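Local coordinates for protein Exo-beta-1,4-mannosidase (Rhizomucor miehei, PDB 4LYP) that probably hydrolyses terminal, non-reducing beta-mannose residues as an extracellular family 5 beta-mannosidase and also shows transglycosylation activity, at residues Asp107-Met112 / Ile172-Gly177; Phe152-Gly157 / Asp182-Phe187. All blocks are in the same frame, centred on the assembly; numbering follows the deposited sequence.

Contact 1 of 2, residues Asp107-Met112 / Ile172-Gly177; sequences DQPYRM and IPYPVG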
loop_
_atom_site.group_PDB
_atom_site.type_symbol
_atom_site.label_atom_id
_atom_site.label_comp_id
_atom_site.label_asym_id
_atom_site.label_seq_id
_atom_site.Cartn_x
_atom_site.Cartn_y
_atom_site.Cartn_z
ATOM N N ASP A 107 -9.859 18.513 -10.667
ATOM C CA ASP A 107 -9.426 19.856 -10.330
ATOM C C ASP A 107 -9.046 19.951 -8.857
ATOM O O ASP A 107 -9.010 21.089 -8.300
ATOM C CB ASP A 107 -10.539 20.881 -10.686
ATOM C CG ASP A 107 -11.758 20.717 -9.847
ATOM O OD1 ASP A 107 -11.967 19.699 -9.150
ATOM O OD2 ASP A 107 -12.662 21.617 -9.909
ATOM N N GLN A 108 -8.796 18.841 -8.177
ATOM C CA GLN A 108 -8.524 18.868 -6.734
ATOM C C GLN A 108 -7.014 18.794 -6.476
ATOM O O GLN A 108 -6.285 18.053 -7.111
ATOM C CB GLN A 108 -9.194 17.719 -6.025
ATOM C CG GLN A 108 -10.758 17.806 -6.142
ATOM C CD GLN A 108 -11.265 19.048 -5.435
ATOM O OE1 GLN A 108 -11.054 19.203 -4.222
ATOM N NE2 GLN A 108 -11.920 19.926 -6.183
ATOM N N PRO A 109 -6.535 19.554 -5.496
ATOM C CA PRO A 109 -5.122 19.448 -5.069
ATOM C C PRO A 109 -4.906 18.165 -4.322
ATOM O O PRO A 109 -5.831 17.491 -3.833
ATOM C CB PRO A 109 -4.974 20.675 -4.163
ATOM C CG PRO A 109 -6.372 20.840 -3.526
ATOM C CD PRO A 109 -7.321 20.481 -4.635
ATOM N N TYR A 110 -3.637 17.797 -4.164
ATOM C CA TYR A 110 -3.170 16.756 -3.252
ATOM C C TYR A 110 -3.524 15.348 -3.709
ATOM O O TYR A 110 -3.442 14.414 -2.875
ATOM C CB TYR A 110 -3.635 16.972 -1.793
ATOM C CG TYR A 110 -3.477 18.396 -1.314
ATOM C CD1 TYR A 110 -2.253 19.063 -1.375
ATOM C CD2 TYR A 110 -4.601 19.092 -0.916
ATOM C CE1 TYR A 110 -2.147 20.415 -1.008
ATOM C CE2 TYR A 110 -4.540 20.439 -0.511
ATOM C CZ TYR A 110 -3.347 21.084 -0.594
ATOM O OH TYR A 110 -3.244 22.414 -0.254
ATOM N N ARG A 111 -3.881 15.102 -4.977
ATOM C CA ARG A 111 -4.301 13.776 -5.368
ATOM C C ARG A 111 -3.807 13.391 -6.755
ATOM O O ARG A 111 -3.477 14.209 -7.646
ATOM C CB ARG A 111 -5.831 13.548 -5.312
ATOM C CG ARG A 111 -6.646 14.434 -6.302
ATOM C CD ARG A 111 -8.114 14.101 -6.282
ATOM N NE ARG A 111 -8.718 14.497 -5.036
ATOM C CZ ARG A 111 -10.054 14.469 -4.811
ATOM N NH1 ARG A 111 -10.530 14.984 -3.709
ATOM N NH2 ARG A 111 -10.825 13.861 -5.711
ATOM N N MET A 112 -3.814 12.083 -7.010
ATOM C CA MET A 112 -3.441 11.514 -8.284
ATOM C C MET A 112 -4.292 12.068 -9.390
ATOM O O MET A 112 -5.520 12.134 -9.283
ATOM C CB MET A 112 -3.708 10.014 -8.209
ATOM C CG MET A 112 -2.777 9.299 -7.180
ATOM S SD MET A 112 -3.461 7.757 -6.461
ATOM C CE MET A 112 -3.483 6.620 -7.845
ATOM N N ILE A 172 -13.614 19.968 0.465
ATOM C CA ILE A 172 -13.122 18.979 1.463
ATOM C C ILE A 172 -12.118 19.724 2.361
ATOM O O ILE A 172 -11.238 20.406 1.836
ATOM C CB ILE A 172 -12.487 17.827 0.716
ATOM C CG1 ILE A 172 -13.516 17.073 -0.120
ATOM C CG2 ILE A 172 -11.754 16.871 1.654
ATOM C CD1 ILE A 172 -12.879 15.990 -0.987
ATOM N N PRO A 173 -12.164 19.505 3.682
ATOM C CA PRO A 173 -11.222 20.216 4.575
ATOM C C PRO A 173 -9.882 19.448 4.573
ATOM O O PRO A 173 -9.522 18.746 5.554
ATOM C CB PRO A 173 -11.955 20.114 5.921
ATOM C CG PRO A 173 -12.719 18.801 5.853
ATOM C CD PRO A 173 -13.242 18.805 4.425
ATOM N N TYR A 174 -9.101 19.634 3.506
ATOM C CA TYR A 174 -7.805 18.981 3.443
ATOM C C TYR A 174 -6.963 19.476 4.618
ATOM O O TYR A 174 -7.016 20.648 5.027
ATOM C CB TYR A 174 -7.094 19.354 2.107
ATOM C CG TYR A 174 -7.826 18.883 0.883
ATOM C CD1 TYR A 174 -8.130 17.493 0.727
ATOM C CD2 TYR A 174 -8.295 19.762 -0.099
ATOM C CE1 TYR A 174 -8.806 17.044 -0.393
ATOM C CE2 TYR A 174 -8.986 19.363 -1.217
ATOM C CZ TYR A 174 -9.238 17.978 -1.353
ATOM O OH TYR A 174 -9.907 17.497 -2.446
ATOM N N PRO A 175 -6.129 18.575 5.172
ATOM C CA PRO A 175 -5.394 18.922 6.477
ATOM C C PRO A 175 -4.099 19.689 6.175
ATOM O O PRO A 175 -2.995 19.217 6.306
ATOM C CB PRO A 175 -5.160 17.535 7.089
ATOM C CG PRO A 175 -5.040 16.648 5.902
ATOM C CD PRO A 175 -6.054 17.153 4.886
ATOM N N VAL A 176 -4.282 20.897 5.712
ATOM C CA VAL A 176 -3.213 21.861 5.406
ATOM C C VAL A 176 -3.627 23.209 6.052
ATOM O O VAL A 176 -4.738 23.393 6.520
ATOM C CB VAL A 176 -3.003 22.061 3.880
ATOM C CG1 VAL A 176 -2.575 20.751 3.259
ATOM C CG2 VAL A 176 -4.254 22.640 3.198
ATOM N N GLY A 177 -2.652 24.107 6.139
ATOM C CA GLY A 177 -2.796 25.354 6.888
ATOM C C GLY A 177 -3.223 25.124 8.332
ATOM O O GLY A 177 -2.564 24.348 9.074
#

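Contact 2 of 2, residues Phe152-Gly157 / Asp182-Phe187; sequences FWQWSG and DEFTQF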
loop_
_atom_site.group_PDB
_atom_site.type_symbol
_atom_site.label_atom_id
_atom_site.label_comp_id
_atom_site.label_asym_id
_atom_site.label_seq_id
_atom_site.Cartn_x
_atom_site.Cartn_y
_atom_site.Cartn_z
ATOM N N PHE A 152 -8.599 5.811 2.915
ATOM C CA PHE A 152 -9.124 6.789 3.859
ATOM C C PHE A 152 -8.639 8.179 3.445
ATOM O O PHE A 152 -9.398 9.164 3.630
ATOM C CB PHE A 152 -8.703 6.435 5.276
ATOM C CG PHE A 152 -9.366 7.338 6.274
ATOM C CD1 PHE A 152 -10.665 7.049 6.717
ATOM C CD2 PHE A 152 -8.754 8.538 6.705
ATOM C CE1 PHE A 152 -11.325 7.895 7.577
ATOM C CE2 PHE A 152 -9.434 9.400 7.590
ATOM C CZ PHE A 152 -10.731 9.054 8.014
ATOM N N TRP A 153 -7.373 8.282 3.053
ATOM C CA TRP A 153 -6.720 9.557 2.884
ATOM C C TRP A 153 -6.994 10.187 1.542
ATOM O O TRP A 153 -7.598 9.614 0.602
ATOM C CB TRP A 153 -5.212 9.423 3.168
ATOM C CG TRP A 153 -4.978 8.897 4.535
ATOM C CD1 TRP A 153 -4.493 7.650 4.863
ATOM C CD2 TRP A 153 -5.263 9.535 5.795
ATOM N NE1 TRP A 153 -4.489 7.472 6.244
ATOM C CE2 TRP A 153 -4.948 8.626 6.828
ATOM C CE3 TRP A 153 -5.800 10.811 6.138
ATOM C CZ2 TRP A 153 -5.141 8.929 8.174
ATOM C CZ3 TRP A 153 -6.019 11.081 7.482
ATOM C CH2 TRP A 153 -5.688 10.162 8.502
ATOM N N GLN A 154 -6.487 11.426 1.404
ATOM C CA GLN A 154 -6.921 12.333 0.322
ATOM C C GLN A 154 -6.143 12.209 -0.951
ATOM O O GLN A 154 -6.523 12.807 -1.972
ATOM C CB GLN A 154 -6.862 13.790 0.822
ATOM C CG GLN A 154 -5.459 14.396 1.061
ATOM C CD GLN A 154 -4.839 14.080 2.424
ATOM O OE1 GLN A 154 -5.077 13.036 3.055
ATOM N NE2 GLN A 154 -3.990 15.019 2.891
ATOM N N TRP A 155 -5.054 11.429 -0.978
ATOM C CA TRP A 155 -4.121 11.432 -2.134
ATOM C C TRP A 155 -4.590 10.668 -3.302
ATOM O O TRP A 155 -4.014 10.750 -4.389
ATOM C CB TRP A 155 -2.741 11.058 -1.670
ATOM C CG TRP A 155 -2.589 9.747 -0.940
ATOM C CD1 TRP A 155 -2.508 9.556 0.440
ATOM C CD2 TRP A 155 -2.387 8.424 -1.575
ATOM N NE1 TRP A 155 -2.288 8.231 0.699
ATOM C CE2 TRP A 155 -2.180 7.509 -0.486
ATOM C CE3 TRP A 155 -2.375 7.939 -2.870
ATOM C CZ2 TRP A 155 -1.945 6.153 -0.686
ATOM C CZ3 TRP A 155 -2.119 6.612 -3.064
ATOM C CH2 TRP A 155 -1.906 5.702 -1.975
ATOM N N SER A 156 -5.715 9.934 -3.153
ATOM C CA SER A 156 -6.395 9.314 -4.271
ATOM C C SER A 156 -7.870 9.763 -4.286
ATOM O O SER A 156 -8.738 9.057 -4.826
ATOM C CB SER A 156 -6.269 7.789 -4.220
ATOM O OG SER A 156 -6.832 7.314 -3.006
ATOM N N GLY A 157 -8.179 10.911 -3.655
ATOM C CA GLY A 157 -9.577 11.311 -3.450
ATOM C C GLY A 157 -10.082 10.625 -2.178
ATOM O O GLY A 157 -10.087 11.242 -1.104
ATOM N N ASP A 182 -7.199 15.771 12.539
ATOM C CA ASP A 182 -8.425 15.384 13.284
ATOM C C ASP A 182 -9.746 15.863 12.589
ATOM O O ASP A 182 -10.737 15.107 12.461
ATOM C CB ASP A 182 -8.340 15.845 14.809
ATOM N N GLU A 183 -9.725 17.121 12.134
ATOM C CA GLU A 183 -10.830 17.783 11.406
ATOM C C GLU A 183 -11.093 16.992 10.077
ATOM O O GLU A 183 -12.233 16.580 9.757
ATOM C CB GLU A 183 -10.621 19.261 11.055
ATOM C CG GLU A 183 -11.869 19.797 10.334
ATOM C CD GLU A 183 -11.861 21.289 10.045
ATOM O OE1 GLU A 183 -11.017 22.042 10.609
ATOM O OE2 GLU A 183 -12.721 21.739 9.234
ATOM N N PHE A 184 -10.023 16.723 9.303
ATOM C CA PHE A 184 -10.171 15.941 8.087
ATOM C C PHE A 184 -10.711 14.547 8.433
ATOM O O PHE A 184 -11.595 14.020 7.723
ATOM C CB PHE A 184 -8.836 15.832 7.343
ATOM C CG PHE A 184 -8.923 14.915 6.162
ATOM C CD1 PHE A 184 -9.448 15.409 4.969
ATOM C CD2 PHE A 184 -8.607 13.600 6.264
ATOM C CE1 PHE A 184 -9.639 14.549 3.884
ATOM C CE2 PHE A 184 -8.776 12.715 5.173
ATOM C CZ PHE A 184 -9.320 13.194 4.034
ATOM N N THR A 185 -10.140 13.873 9.459
ATOM C CA THR A 185 -10.550 12.539 9.823
ATOM C C THR A 185 -12.020 12.473 10.159
ATOM O O THR A 185 -12.678 11.575 9.732
ATOM C CB THR A 185 -9.679 11.944 10.977
ATOM O OG1 THR A 185 -8.328 11.833 10.553
ATOM C CG2 THR A 185 -10.156 10.578 11.436
ATOM N N GLN A 186 -12.542 13.425 10.923
ATOM C CA GLN A 186 -13.989 13.396 11.265
ATOM C C GLN A 186 -14.829 13.560 10.020
ATOM O O GLN A 186 -15.894 12.925 9.871
ATOM C CB GLN A 186 -14.310 14.552 12.262
ATOM C CG GLN A 186 -13.833 14.287 13.663
ATOM C CD GLN A 186 -14.520 15.071 14.742
ATOM O OE1 GLN A 186 -13.881 15.449 15.686
ATOM N NE2 GLN A 186 -15.856 15.238 14.660
ATOM N N PHE A 187 -14.341 14.347 9.045
ATOM C CA PHE A 187 -15.063 14.595 7.796
ATOM C C PHE A 187 -15.122 13.261 7.014
ATOM O O PHE A 187 -16.211 12.821 6.603
ATOM C CB PHE A 187 -14.358 15.649 6.960
ATOM C CG PHE A 187 -15.029 15.930 5.661
ATOM C CD1 PHE A 187 -14.673 15.185 4.533
ATOM C CD2 PHE A 187 -15.884 17.038 5.520
ATOM C CE1 PHE A 187 -15.291 15.406 3.270
ATOM C CE2 PHE A 187 -16.395 17.348 4.264
ATOM C CZ PHE A 187 -16.147 16.507 3.135
#

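Contact 1 of 2, residues Asp107-Met112 / Ile172-Gly177
Tyr174 reaches across to Gln108, Pro109, Tyr110 and Arg111, and joins two loops of a family 5 TIM barrel. Segment 107-112 lies in the loop after strand 95-99 and before helix 125-140. Segment 172-177 lies in the loop between helices 158-167 and 181-193. Tyr174 OH donates a hydrogen bond to Gln108 OE1 at 2.7 Å. The hydroxyl lies in the carbonyl plane, on a lone pair, at a C=O...donor angle of 129°. Arg111 NH1 adds a weak, strongly bent bond to Tyr174 OH at 2.9 Å. The guanidinium stands almost perpendicular to the phenol ring. Gln108 CB packs over one guanidinium face, while Ile172 CD1 comes to its edge. Tyr110 turns an edge to one face of the Tyr174 ring in an offset edge-to-face pair, with planes at 74° and Tyr110 CD2 3.7 Å from Tyr174 CG. The opposite face carries the carbonyl oxygen of Ile172, near the rim. Pro109 CG lies 3.8 Å from Tyr174 CE2. Farther along, both methyls of Val176 approach the phenol end of Tyr110.

The second shell fixes the polar groups. Arg111 NH2 bonds the carbonyl of Glu103, and NH1 also bonds Gln161 of helix 158-167. The bend at chi2 (-64°) sets the Gln108 amide between Tyr174 OH, which OE1 meets, and Asp107. Gln108 NE2 donates to Asp107 OD1 at 3.0 Å, from above the carboxylate plane.

Contact 2 of 2, residues Phe152-Gly157 / Asp182-Phe187
The indole of Trp153 has Phe152 CD2 over the centre of one face, 3.5 Å above the plane. Phe184 meets the indole rim to rim. The planes of the Phe184 ring and the indole six-membered ring are 25° apart, and neither ring covers the other. Trp153 CE3 lies 3.7 Å from Phe184 CE2. At the edge of the Phe184 ring, Phe152 O lies 3.9 Å from Phe184 CE2. Gln154 OE1 lies over one face of Phe184. The edge of the Phe152 ring faces the backbone of Thr185, with Phe152 CZ 3.6 Å from Thr185 O. Phe152 CG is anti to its own backbone N (chi1 -173°), which carries the ring to helix 181-193. Thr185 OG1 lies 3.7 Å from Trp153 CH2, but its hydrogen bond goes to the carbonyl of Tyr181.

The loop after strand 144-148 thus rests on helix 181-193. Trp153 lines one of two guanidine pockets, with Glu238, Trp293, Asn296 and Glu416. Its place in a loop after a strand is consistent with the active-site end of a TIM barrel. Gln154 NE2 donates to Tyr181 OH, again from the helix.

No hydrogen bond joins the two segments, and Gln154 N is buried with no partner in the model. The meeting is mainly aromatic and apolar. It helps to hold the indole on this side, while Trp153 NE1 is held by Glu238.

The centres of contact 1 and contact 2 are about 9 Å apart, on the same side of the chain's centre. Their segments alternate along the chain: 107-112, 152-157, 172-177, 182-187. The first two lie in loops after neighbouring parallel strands, 95-99 and 144-148. The last two lie in the loop before helix 181-193 and on that helix. The contacts touch directly. Met112 N probably donates to Trp155 O at 2.9 Å, and Pro173 packs on Phe184 and Phe187. Contact 2 reaches the guanidine pocket directly, through Trp153. Contact 1 joins it from farther out through the Met112-Trp155 bond and Pro173, with the Tyr110 side chain about 12 Å from a guanidine.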